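Latency-associated nuclear antigen (Murid herpesvirus 4, PDB 4BLG) probably binds DNA through this C-terminal domain, which forms a two-chain assembly in the crystal. Local coordinates at residues A[21-26]-A[96-101]; A[25-30]-A[56-61]. All blocks are in the same frame, centred on the assembly; numbering follows the deposited sequence.

Contact 1 of 2, residues A[21-26]-A[96-101]; sequences VTAPRL and AKKLKR. With PO4 (phosphate ion), chain D.
K98 runs out from helix 93-110 with CG anti to its backbone N (chi1 -160°) and bends at its last two torsions, which carries NZ across to the anion held at R25; R25, itself kinked at chi3, turns the edge of its guanidinium to the same phosphate. The phosphate sits at the start of the short, weakly bonded helix 24-27 in the LANA DNA-binding domain, an anion site of the kind found at a helix N-terminus. Two backbone amides face it: R25 N gives a hydrogen bond to O3 of the phosphate at 2.7 Å, and L26 N reaches O2 of the phosphate at 3.0 Å with a nearly straight N-H. NE of R25 bonds O3 and, weakly, O4. The two cations come within 3.9 Å, R25 NH2 to K98 NZ, because they share one anion, whose charge would offset theirs; Q95 also takes a bond from NZ. Deeper in the domain, L26 CD2 packs on the CA of L99, the two leucine side chains crossing at about a right angle, with V63 beside both. Oxygen O4 of the phosphate is gripped by both side chains, 2.6 Å from R25 NH2 and 2.7 Å from K98 NZ.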
# COMPACT_ATOMS: atom_id res chain seq x y z
N VAL A 21 -4.39 7.07 24.54
CA VAL A 21 -4.89 8.17 25.35
C VAL A 21 -5.28 9.31 24.42
O VAL A 21 -6.30 9.97 24.61
CB VAL A 21 -3.85 8.66 26.38
CG1 VAL A 21 -4.36 9.91 27.08
CG2 VAL A 21 -3.56 7.56 27.41
N THR A 22 -4.49 9.50 23.37
CA THR A 22 -4.65 10.64 22.48
C THR A 22 -5.88 10.46 21.59
O THR A 22 -6.59 11.42 21.30
CB THR A 22 -3.40 10.84 21.61
OG1 THR A 22 -2.25 10.97 22.46
CG2 THR A 22 -3.52 12.09 20.77
N ALA A 23 -6.14 9.22 21.18
CA ALA A 23 -7.29 8.93 20.32
C ALA A 23 -7.93 7.61 20.73
O ALA A 23 -7.74 6.59 20.08
CB ALA A 23 -6.85 8.90 18.86
N PRO A 24 -8.73 7.64 21.81
CA PRO A 24 -9.31 6.44 22.45
C PRO A 24 -10.17 5.58 21.54
O PRO A 24 -9.98 4.37 21.53
CB PRO A 24 -10.16 7.03 23.59
CG PRO A 24 -9.62 8.39 23.82
CD PRO A 24 -9.11 8.87 22.50
N ARG A 25 -11.12 6.17 20.82
CA ARG A 25 -11.98 5.39 19.94
C ARG A 25 -11.17 4.73 18.83
O ARG A 25 -11.29 3.53 18.59
CB ARG A 25 -13.10 6.26 19.35
CG ARG A 25 -14.16 6.67 20.38
CD ARG A 25 -15.12 7.73 19.84
NE ARG A 25 -14.42 8.88 19.27
CZ ARG A 25 -15.01 9.88 18.62
NH1 ARG A 25 -16.32 9.90 18.44
NH2 ARG A 25 -14.27 10.87 18.13
N LEU A 26 -10.34 5.52 18.16
CA LEU A 26 -9.54 5.00 17.06
C LEU A 26 -8.65 3.83 17.50
O LEU A 26 -8.53 2.84 16.78
CB LEU A 26 -8.69 6.12 16.45
CG LEU A 26 -7.91 5.74 15.19
CD1 LEU A 26 -8.84 5.24 14.09
CD2 LEU A 26 -7.08 6.92 14.70
N ALA A 96 -8.66 8.67 8.68
CA ALA A 96 -7.30 8.73 8.16
C ALA A 96 -6.65 10.07 8.51
O ALA A 96 -5.45 10.12 8.81
CB ALA A 96 -7.28 8.50 6.65
N LYS A 97 -7.43 11.14 8.46
CA LYS A 97 -6.92 12.48 8.77
C LYS A 97 -6.47 12.46 10.24
O LYS A 97 -5.37 12.91 10.58
CB LYS A 97 -8.02 13.54 8.54
NZ LYS A 97 -9.30 18.54 8.47
N LYS A 98 -7.33 11.91 11.09
CA LYS A 98 -7.08 11.82 12.55
C LYS A 98 -5.82 10.99 12.84
O LYS A 98 -4.97 11.39 13.63
CB LYS A 98 -8.27 11.19 13.31
CG LYS A 98 -8.29 11.49 14.82
CD LYS A 98 -9.25 10.55 15.57
CE LYS A 98 -10.71 11.00 15.40
NZ LYS A 98 -11.68 9.87 15.42
N LEU A 99 -5.73 9.82 12.21
CA LEU A 99 -4.65 8.88 12.45
C LEU A 99 -3.33 9.52 12.08
O LEU A 99 -2.35 9.39 12.80
CB LEU A 99 -4.85 7.63 11.59
CG LEU A 99 -3.68 6.65 11.69
CD1 LEU A 99 -3.50 6.21 13.14
CD2 LEU A 99 -3.87 5.44 10.79
N LYS A 100 -3.32 10.21 10.95
CA LYS A 100 -2.11 10.84 10.46
C LYS A 100 -1.67 11.92 11.43
O LYS A 100 -0.49 12.04 11.75
CB LYS A 100 -2.34 11.44 9.07
CG LYS A 100 -1.08 11.95 8.42
CD LYS A 100 -1.38 12.70 7.15
CE LYS A 100 -0.13 13.30 6.56
NZ LYS A 100 -0.34 14.71 6.16
N ARG A 101 -2.63 12.72 11.90
CA ARG A 101 -2.35 13.82 12.81
C ARG A 101 -1.69 13.34 14.09
O ARG A 101 -0.70 13.92 14.56
CB ARG A 101 -3.64 14.56 13.17
CG ARG A 101 -3.43 15.78 14.06
CD ARG A 101 -4.74 16.56 14.18
NE ARG A 101 -5.05 17.06 12.85
CZ ARG A 101 -6.15 16.79 12.15
NH1 ARG A 101 -7.15 16.07 12.66
NH2 ARG A 101 -6.27 17.27 10.93
P PO4 D . -10.90 9.43 19.12
O1 PO4 D . -10.16 10.64 19.62
O2 PO4 D . -9.94 8.44 18.51
O3 PO4 D . -11.63 8.73 20.24
O4 PO4 D . -11.89 9.88 18.08

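Contact 2 of 2, residues A[25-30]-A[56-61]; sequences RLFDPE and KCIQSK. With PO4 (phosphate ion), chain D.
The F27 ring turns its edge to the chain leaving helix 48-57: near the ring plane lie the CA of I58, 4.1 Å from F27 CE1, and the carbonyl oxygen of Q59, while S60 CB and the C57 carbonyl approach obliquely. With CG anti to its own carbonyl carbon (chi1 -76°), F27 reaches inward, its CE1 also packing on I58 CG2, and L19 of helix 13-22 and L99 of helix 93-110 touch the ring too. The polar link comes next along the chain. S60 OG donates to L26 O at 2.8 Å, lying in the plane of that carbonyl, and the same hydroxyl oxygen accepts from H62 N, which links the backbone of helix 24-27 to the chain just after S60. S60 CB meanwhile rests against the carbonyl oxygens of F27 and D28. Further out the grip slackens: K61 N makes a long, weak bond to D28 O (3.4 Å), although its N-H points almost straight at the oxygen (169°). K61 bends at chi2 and lays its chain along P29 and E30, CD 3.3 Å from P29 O, with NZ bonded weakly to that oxygen. E30 runs alongside in the same direction, its OE1 4.1 Å from K61 NZ, too far for a salt bridge; K61 also packs on P75 of the second subunit. D28 OD1 accepts from E30 N at 3.0 Å, from above the carboxylate plane. That bond closes an Asx turn on one side of the contact; on the other, an inverse gamma turn centred on I58 takes the chain out of helix 48-57.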
# COMPACT_ATOMS: atom_id res chain seq x y z
N ARG A 25 -11.12 6.17 20.82
CA ARG A 25 -11.98 5.39 19.94
C ARG A 25 -11.17 4.73 18.83
O ARG A 25 -11.29 3.53 18.59
CB ARG A 25 -13.10 6.26 19.35
CG ARG A 25 -14.16 6.67 20.38
CD ARG A 25 -15.12 7.73 19.84
NE ARG A 25 -14.42 8.88 19.27
CZ ARG A 25 -15.01 9.88 18.62
NH1 ARG A 25 -16.32 9.90 18.44
NH2 ARG A 25 -14.27 10.87 18.13
N LEU A 26 -10.34 5.52 18.16
CA LEU A 26 -9.54 5.00 17.06
C LEU A 26 -8.65 3.83 17.50
O LEU A 26 -8.53 2.84 16.78
CB LEU A 26 -8.69 6.12 16.45
CG LEU A 26 -7.91 5.74 15.19
CD1 LEU A 26 -8.84 5.24 14.09
CD2 LEU A 26 -7.08 6.92 14.70
N PHE A 27 -8.04 3.94 18.68
CA PHE A 27 -7.06 2.94 19.12
C PHE A 27 -7.57 2.00 20.19
O PHE A 27 -6.79 1.23 20.75
CB PHE A 27 -5.78 3.61 19.57
CG PHE A 27 -4.93 4.08 18.44
CD1 PHE A 27 -4.05 3.21 17.82
CD2 PHE A 27 -5.02 5.38 17.99
CE1 PHE A 27 -3.27 3.64 16.77
CE2 PHE A 27 -4.24 5.81 16.94
CZ PHE A 27 -3.36 4.94 16.33
N ASP A 28 -8.86 2.06 20.49
CA ASP A 28 -9.49 1.10 21.38
C ASP A 28 -9.13 -0.31 20.92
O ASP A 28 -9.42 -0.68 19.78
CB ASP A 28 -11.00 1.27 21.34
CG ASP A 28 -11.69 0.65 22.53
OD1 ASP A 28 -11.08 -0.26 23.14
OD2 ASP A 28 -12.82 1.07 22.86
N PRO A 29 -8.51 -1.11 21.80
CA PRO A 29 -8.14 -2.48 21.42
C PRO A 29 -9.34 -3.43 21.43
O PRO A 29 -9.23 -4.56 20.97
CB PRO A 29 -7.12 -2.89 22.48
CG PRO A 29 -7.01 -1.73 23.44
CD PRO A 29 -8.18 -0.85 23.21
N GLU A 30 -10.46 -2.96 21.96
CA GLU A 30 -11.71 -3.71 21.91
C GLU A 30 -12.75 -2.92 21.12
O GLU A 30 -12.51 -1.77 20.74
CB GLU A 30 -12.21 -4.03 23.32
CG GLU A 30 -11.26 -4.93 24.11
CD GLU A 30 -11.34 -6.40 23.69
OE1 GLU A 30 -12.16 -6.73 22.80
OE2 GLU A 30 -10.58 -7.22 24.25
N LYS A 56 4.17 -2.51 15.03
CA LYS A 56 3.64 -3.14 16.24
C LYS A 56 2.67 -2.18 16.96
O LYS A 56 1.73 -2.61 17.61
CB LYS A 56 4.76 -3.66 17.19
CG LYS A 56 5.72 -4.78 16.64
CD LYS A 56 5.20 -6.25 16.71
CE LYS A 56 6.24 -7.21 16.10
NZ LYS A 56 5.73 -8.28 15.20
N CYS A 57 2.89 -0.87 16.82
CA CYS A 57 2.08 0.11 17.55
C CYS A 57 0.76 0.57 16.91
O CYS A 57 -0.23 0.76 17.61
CB CYS A 57 2.93 1.35 17.86
SG CYS A 57 4.20 1.03 19.09
N ILE A 58 0.75 0.78 15.60
CA ILE A 58 -0.45 1.27 14.93
C ILE A 58 -1.37 0.11 14.59
O ILE A 58 -1.52 -0.29 13.42
CB ILE A 58 -0.10 2.10 13.67
CG1 ILE A 58 0.80 3.27 14.07
CG2 ILE A 58 -1.36 2.63 13.01
CD1 ILE A 58 1.45 3.98 12.89
N GLN A 59 -1.98 -0.43 15.64
CA GLN A 59 -2.87 -1.59 15.55
C GLN A 59 -3.99 -1.44 16.56
O GLN A 59 -3.76 -1.03 17.70
CB GLN A 59 -2.10 -2.88 15.85
CG GLN A 59 -0.92 -3.15 14.94
CD GLN A 59 -1.32 -3.52 13.53
OE1 GLN A 59 -2.50 -3.54 13.18
NE2 GLN A 59 -0.32 -3.84 12.70
N SER A 60 -5.20 -1.77 16.15
CA SER A 60 -6.35 -1.79 17.04
C SER A 60 -7.53 -2.40 16.30
O SER A 60 -7.37 -2.99 15.22
CB SER A 60 -6.71 -0.38 17.51
OG SER A 60 -7.34 0.33 16.47
N LYS A 61 -8.71 -2.25 16.86
CA LYS A 61 -9.91 -2.76 16.21
C LYS A 61 -10.29 -1.90 15.01
O LYS A 61 -10.99 -2.37 14.11
CB LYS A 61 -11.07 -2.80 17.21
CG LYS A 61 -11.66 -4.18 17.40
CD LYS A 61 -10.65 -5.13 18.01
CE LYS A 61 -11.31 -6.44 18.38
NZ LYS A 61 -10.41 -7.30 19.19
P PO4 D . -10.90 9.43 19.12
O1 PO4 D . -10.16 10.64 19.62
O2 PO4 D . -9.94 8.44 18.51
O3 PO4 D . -11.63 8.73 20.24
O4 PO4 D . -11.89 9.88 18.08

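In the fold
Both contacts start from helix 24-27 and work its two ends: contact 1 sets its beginning against helix 93-110, contact 2 its end against the segment that follows helix 48-57. Each pairs an apolar inner side with a polar outer one. In contact 1 the outer side is cationic and gathers on a phosphate, probably from the crystallisation liquor; in contact 2 it is chiefly carbonyl oxygens met by a serine, a lysine and a backbone amide, and its K61 packs on the second subunit. Contact 1 is more buried, contact 2 only partly so. Inside, L99 CD1 packs 3.4 Å from F27 CZ and touches I58, bringing together helices 24-27 and 93-110 and the chain after helix 48-57.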